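Local coordinates for protein lipase (Streptomyces rimosus, PDB 5MAL) that hydrolyses triacylglycerols and a range of other esters as a secreted serine lipase, preferring medium-length acyl chains, at residues A[55-60]-A[77-82]; A[110-115]-A[168-173]. One frame throughout, in Å; residues are numbered along the deposited sequence.

Contact 1 of 2, residues A[55-60]-A[77-82]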
# COMPACT_ATOMS: atom_id res chain seq x y z
N ALA A 55 -1.40 8.55 4.92
CA ALA A 55 -0.23 8.40 5.78
C ALA A 55 1.08 8.38 5.03
O ALA A 55 1.26 7.67 4.03
CB ALA A 55 -0.35 7.15 6.63
N ARG A 56 2.02 9.16 5.55
CA ARG A 56 3.42 9.07 5.18
C ARG A 56 4.13 8.34 6.30
O ARG A 56 3.53 8.13 7.36
CB ARG A 56 4.05 10.45 5.00
CG ARG A 56 3.67 11.20 3.74
CD ARG A 56 4.28 12.61 3.76
NE ARG A 56 4.31 13.22 2.43
CZ ARG A 56 3.24 13.67 1.79
NH1 ARG A 56 2.03 13.57 2.34
NH2 ARG A 56 3.37 14.21 0.58
N THR A 57 5.39 7.99 6.09
CA THR A 57 6.20 7.37 7.13
C THR A 57 6.16 8.19 8.42
O THR A 57 6.13 7.63 9.51
CB THR A 57 7.66 7.18 6.69
OG1 THR A 57 8.21 8.45 6.32
CG2 THR A 57 7.76 6.21 5.51
N GLY A 58 6.14 9.51 8.29
CA GLY A 58 6.10 10.41 9.43
C GLY A 58 4.80 10.32 10.20
O GLY A 58 4.76 10.47 11.43
N ASP A 59 3.72 10.06 9.48
CA ASP A 59 2.42 9.88 10.10
C ASP A 59 2.36 8.55 10.82
O ASP A 59 1.71 8.43 11.86
CB ASP A 59 1.32 9.97 9.04
CG ASP A 59 1.35 11.29 8.31
OD1 ASP A 59 1.22 12.33 8.99
OD2 ASP A 59 1.54 11.29 7.08
N VAL A 60 3.04 7.55 10.28
CA VAL A 60 3.10 6.27 10.94
C VAL A 60 3.80 6.46 12.29
O VAL A 60 3.33 5.98 13.32
CB VAL A 60 3.84 5.20 10.10
CG1 VAL A 60 3.98 3.93 10.89
CG2 VAL A 60 3.07 4.92 8.80
N ILE A 77 2.30 -3.72 7.05
CA ILE A 77 2.38 -2.33 6.65
C ILE A 77 2.54 -2.17 5.15
O ILE A 77 3.21 -2.97 4.51
CB ILE A 77 3.55 -1.62 7.38
CG1 ILE A 77 3.52 -0.11 7.12
CG2 ILE A 77 4.89 -2.26 7.00
CD1 ILE A 77 4.43 0.68 8.05
N THR A 78 1.84 -1.18 4.60
CA THR A 78 2.19 -0.59 3.31
C THR A 78 2.46 0.87 3.63
O THR A 78 1.64 1.53 4.24
CB THR A 78 1.08 -0.71 2.23
OG1 THR A 78 -0.11 -0.08 2.70
CG2 THR A 78 0.77 -2.16 1.91
N ILE A 79 3.65 1.37 3.31
CA ILE A 79 3.92 2.79 3.52
C ILE A 79 5.03 3.22 2.60
O ILE A 79 5.89 2.40 2.24
CB ILE A 79 4.31 3.12 4.98
CG1 ILE A 79 4.12 4.61 5.28
CG2 ILE A 79 5.73 2.69 5.28
CD1 ILE A 79 2.66 5.07 5.29
N GLY A 80 5.00 4.48 2.19
CA GLY A 80 6.04 5.00 1.32
C GLY A 80 5.50 5.63 0.06
O GLY A 80 6.13 6.52 -0.51
N GLY A 81 4.34 5.17 -0.39
CA GLY A 81 3.72 5.74 -1.57
C GLY A 81 3.45 7.23 -1.40
O GLY A 81 3.74 8.02 -2.29
N ASN A 82 2.89 7.61 -0.27
CA ASN A 82 2.54 9.00 -0.04
C ASN A 82 3.78 9.86 0.18
O ASN A 82 3.79 11.04 -0.16
CB ASN A 82 1.59 9.13 1.14
CG ASN A 82 0.16 8.74 0.76
OD1 ASN A 82 -0.38 9.24 -0.23
ND2 ASN A 82 -0.44 7.85 1.52
O HOH W 1 2.54 5.97 2.15
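The side-chain amide of Asn82 reaches the backbone carbonyl of Ala55, joining the start of helix 57-64 to the turn opening the GxND block of SGNH hydrolases, which follows strand 74-78 of the α/β/α fold; the aspartate of the block, Asp83, is bonded by Thr57 OG1. Asn82 ND2 donates to Ala55 O over 3.0 Å, coming from 45° above the carbonyl plane. This bond probably helps to hold the amide, whose side chain lies about 5 Å from that of the nucleophile Ser10; in this family the asparagine of the block typically lends its amide to the oxyanion hole.

Ile79 supplies the apolar part. From CB, its branch CG2 meets Thr57 CG2 at 4.1 Å. The Val60 and Ile79 side chains reach toward each other, tip to tip, with CG1, anti to the backbone N (chi1 -161°), 3.7 Å from Val60 CG2. A turn about CB-CG1 (chi2 68°) sends CD1 to Val60 CG2 (3.5 Å) and against the Ala55 carbonyl oxygen, near Ala55 CB. A branched chain suits this place, because its two arms touch Thr57 and Val60 at once. Gly80 follows, at backbone angles where a side chain would jam against the preceding carbonyl oxygen.

Arg56 is the N-cap residue, and its N donates to Asp59 OD2 over 2.7 Å. Its guanidinium lays one face over Asn82 O without a hydrogen bond. A water completes the join: it donates to Ala55 O at 2.8 Å and accepts from Gly80 N and Asn82 N, each at 2.9 Å.

Contact 2 of 2, residues A[110-115]-A[168-173]; sequences AYIQQT and DDINAV
Asp169 OD2, between two helices of the α/β/α sandwich, is gripped by two donors of helix 98-130: Gln113 NE2 and, through a salt bridge, Arg109 NE. The Gln113 bond is unusually short at 2.5 Å, so its exact length deserves caution. The amide points straight at the oxygen in its own plane, yet meets the carboxylate from above, the two planes standing 70° apart. Gln113 suits the place because its chain, extended beyond CG, is long enough to cross to the next helix. With an alanine here instead of the aspartate, Arg109 would probably lose its counter-charge and the Gln113 amide would be set free to turn.

The two helices lie side by side, their axes 9.0 Å apart and only 16° from parallel, as expected of neighbouring helices that each lead into a strand of one parallel sheet. On the buried side, Ile112 packs between them. Its CG2, anti to the backbone N, presses tightly on the backbone of Ile170, 3.5 Å from CA, and the two isoleucine side chains cross at about a right angle. Val173, compact and branched, one turn on from Asp169, packs beside Ile112: its CG2 sits 4.0 Å from Ile112 CG2 and 3.5 Å from Ile112 O.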
# COMPACT_ATOMS: atom_id res chain seq x y z
N ALA A 110 12.64 9.58 -8.26
CA ALA A 110 13.86 10.04 -7.61
C ALA A 110 13.68 9.94 -6.10
O ALA A 110 14.60 9.52 -5.39
CB ALA A 110 14.18 11.47 -8.01
N TYR A 111 12.49 10.29 -5.62
CA TYR A 111 12.19 10.22 -4.20
C TYR A 111 12.29 8.80 -3.69
O TYR A 111 12.96 8.52 -2.70
CB TYR A 111 10.79 10.76 -3.89
CG TYR A 111 10.58 10.99 -2.41
CD1 TYR A 111 10.32 9.93 -1.54
CD2 TYR A 111 10.67 12.26 -1.88
CE1 TYR A 111 10.14 10.14 -0.19
CE2 TYR A 111 10.49 12.49 -0.53
CZ TYR A 111 10.23 11.43 0.31
OH TYR A 111 10.06 11.67 1.66
N ILE A 112 11.58 7.91 -4.38
CA ILE A 112 11.59 6.50 -4.05
C ILE A 112 12.99 5.92 -3.97
O ILE A 112 13.33 5.23 -3.01
CB ILE A 112 10.82 5.71 -5.09
CG1 ILE A 112 9.33 6.07 -5.01
CG2 ILE A 112 11.06 4.23 -4.91
CD1 ILE A 112 8.55 5.72 -6.26
N GLN A 113 13.81 6.20 -4.98
CA GLN A 113 15.12 5.58 -5.07
C GLN A 113 16.10 6.16 -4.05
O GLN A 113 16.94 5.44 -3.51
CB GLN A 113 15.68 5.76 -6.49
CG GLN A 113 14.80 5.13 -7.57
CD GLN A 113 15.26 5.46 -8.99
OE1 GLN A 113 16.34 6.02 -9.20
NE2 GLN A 113 14.43 5.12 -9.97
N GLN A 114 15.95 7.45 -3.75
CA GLN A 114 16.95 8.19 -2.98
C GLN A 114 16.53 8.48 -1.54
O GLN A 114 17.28 8.22 -0.59
CB GLN A 114 17.25 9.50 -3.70
CG GLN A 114 17.89 9.32 -5.06
CD GLN A 114 17.83 10.57 -5.93
OE1 GLN A 114 17.69 11.68 -5.42
NE2 GLN A 114 17.90 10.38 -7.24
N THR A 115 15.34 9.03 -1.40
CA THR A 115 14.90 9.67 -0.17
C THR A 115 14.14 8.70 0.72
O THR A 115 14.28 8.70 1.95
CB THR A 115 14.01 10.89 -0.48
OG1 THR A 115 14.59 11.66 -1.54
CG2 THR A 115 13.83 11.73 0.74
N ASP A 168 7.55 -0.51 -9.53
CA ASP A 168 8.69 -1.42 -9.53
C ASP A 168 9.79 -0.88 -8.62
O ASP A 168 10.34 -1.61 -7.79
CB ASP A 168 9.23 -1.63 -10.95
CG ASP A 168 8.33 -2.52 -11.79
OD1 ASP A 168 7.36 -3.06 -11.24
OD2 ASP A 168 8.62 -2.68 -13.00
N ASP A 169 10.06 0.42 -8.75
CA ASP A 169 11.08 1.08 -7.92
C ASP A 169 10.73 0.95 -6.45
O ASP A 169 11.58 0.56 -5.65
CB ASP A 169 11.23 2.56 -8.26
CG ASP A 169 12.01 2.81 -9.55
OD1 ASP A 169 12.42 1.84 -10.22
OD2 ASP A 169 12.20 3.98 -9.90
N ILE A 170 9.49 1.27 -6.09
CA ILE A 170 9.16 1.32 -4.67
C ILE A 170 9.18 -0.07 -4.10
O ILE A 170 9.58 -0.25 -2.94
CB ILE A 170 7.81 2.04 -4.39
CG1 ILE A 170 7.76 2.49 -2.93
CG2 ILE A 170 6.60 1.19 -4.76
CD1 ILE A 170 6.73 3.55 -2.67
N ASN A 171 8.79 -1.07 -4.90
CA ASN A 171 8.78 -2.46 -4.44
C ASN A 171 10.19 -3.01 -4.26
O ASN A 171 10.45 -3.76 -3.32
CB ASN A 171 7.98 -3.33 -5.39
CG ASN A 171 6.50 -3.06 -5.29
OD1 ASN A 171 6.02 -2.66 -4.23
ND2 ASN A 171 5.76 -3.26 -6.39
N ALA A 172 11.09 -2.64 -5.17
CA ALA A 172 12.49 -3.03 -5.05
C ALA A 172 13.11 -2.39 -3.81
O ALA A 172 13.74 -3.08 -3.02
CB ALA A 172 13.28 -2.63 -6.29
N VAL A 173 12.92 -1.09 -3.64
CA VAL A 173 13.46 -0.39 -2.48
C VAL A 173 12.92 -0.99 -1.19
O VAL A 173 13.65 -1.24 -0.23
CB VAL A 173 13.14 1.11 -2.52
CG1 VAL A 173 13.45 1.77 -1.19
CG2 VAL A 173 13.92 1.79 -3.64

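Overall arrangement
Contact 1 closes before contact 2 opens along the chain, and their centres lie 14 Å apart in one α/β/α domain. Contact 1 sits at the C-terminal end of strand 74-78, near the centre of the five-stranded parallel sheet and beside the nucleophile Ser10 and the probable catalytic His216. Contact 2 lies farther out, between helices 98-130 and 159-180, which precede the adjacent strands 135-139 and 184-186. The two meet directly: Ile170 CD1 packs on Gly80 C at 3.6 Å. Helix 98-130 joins them as well, since Leu120 touches Ile79 while the same helix carries Ile112. Ile170 of helix 159-180 thus packs against the turn that carries Asn82.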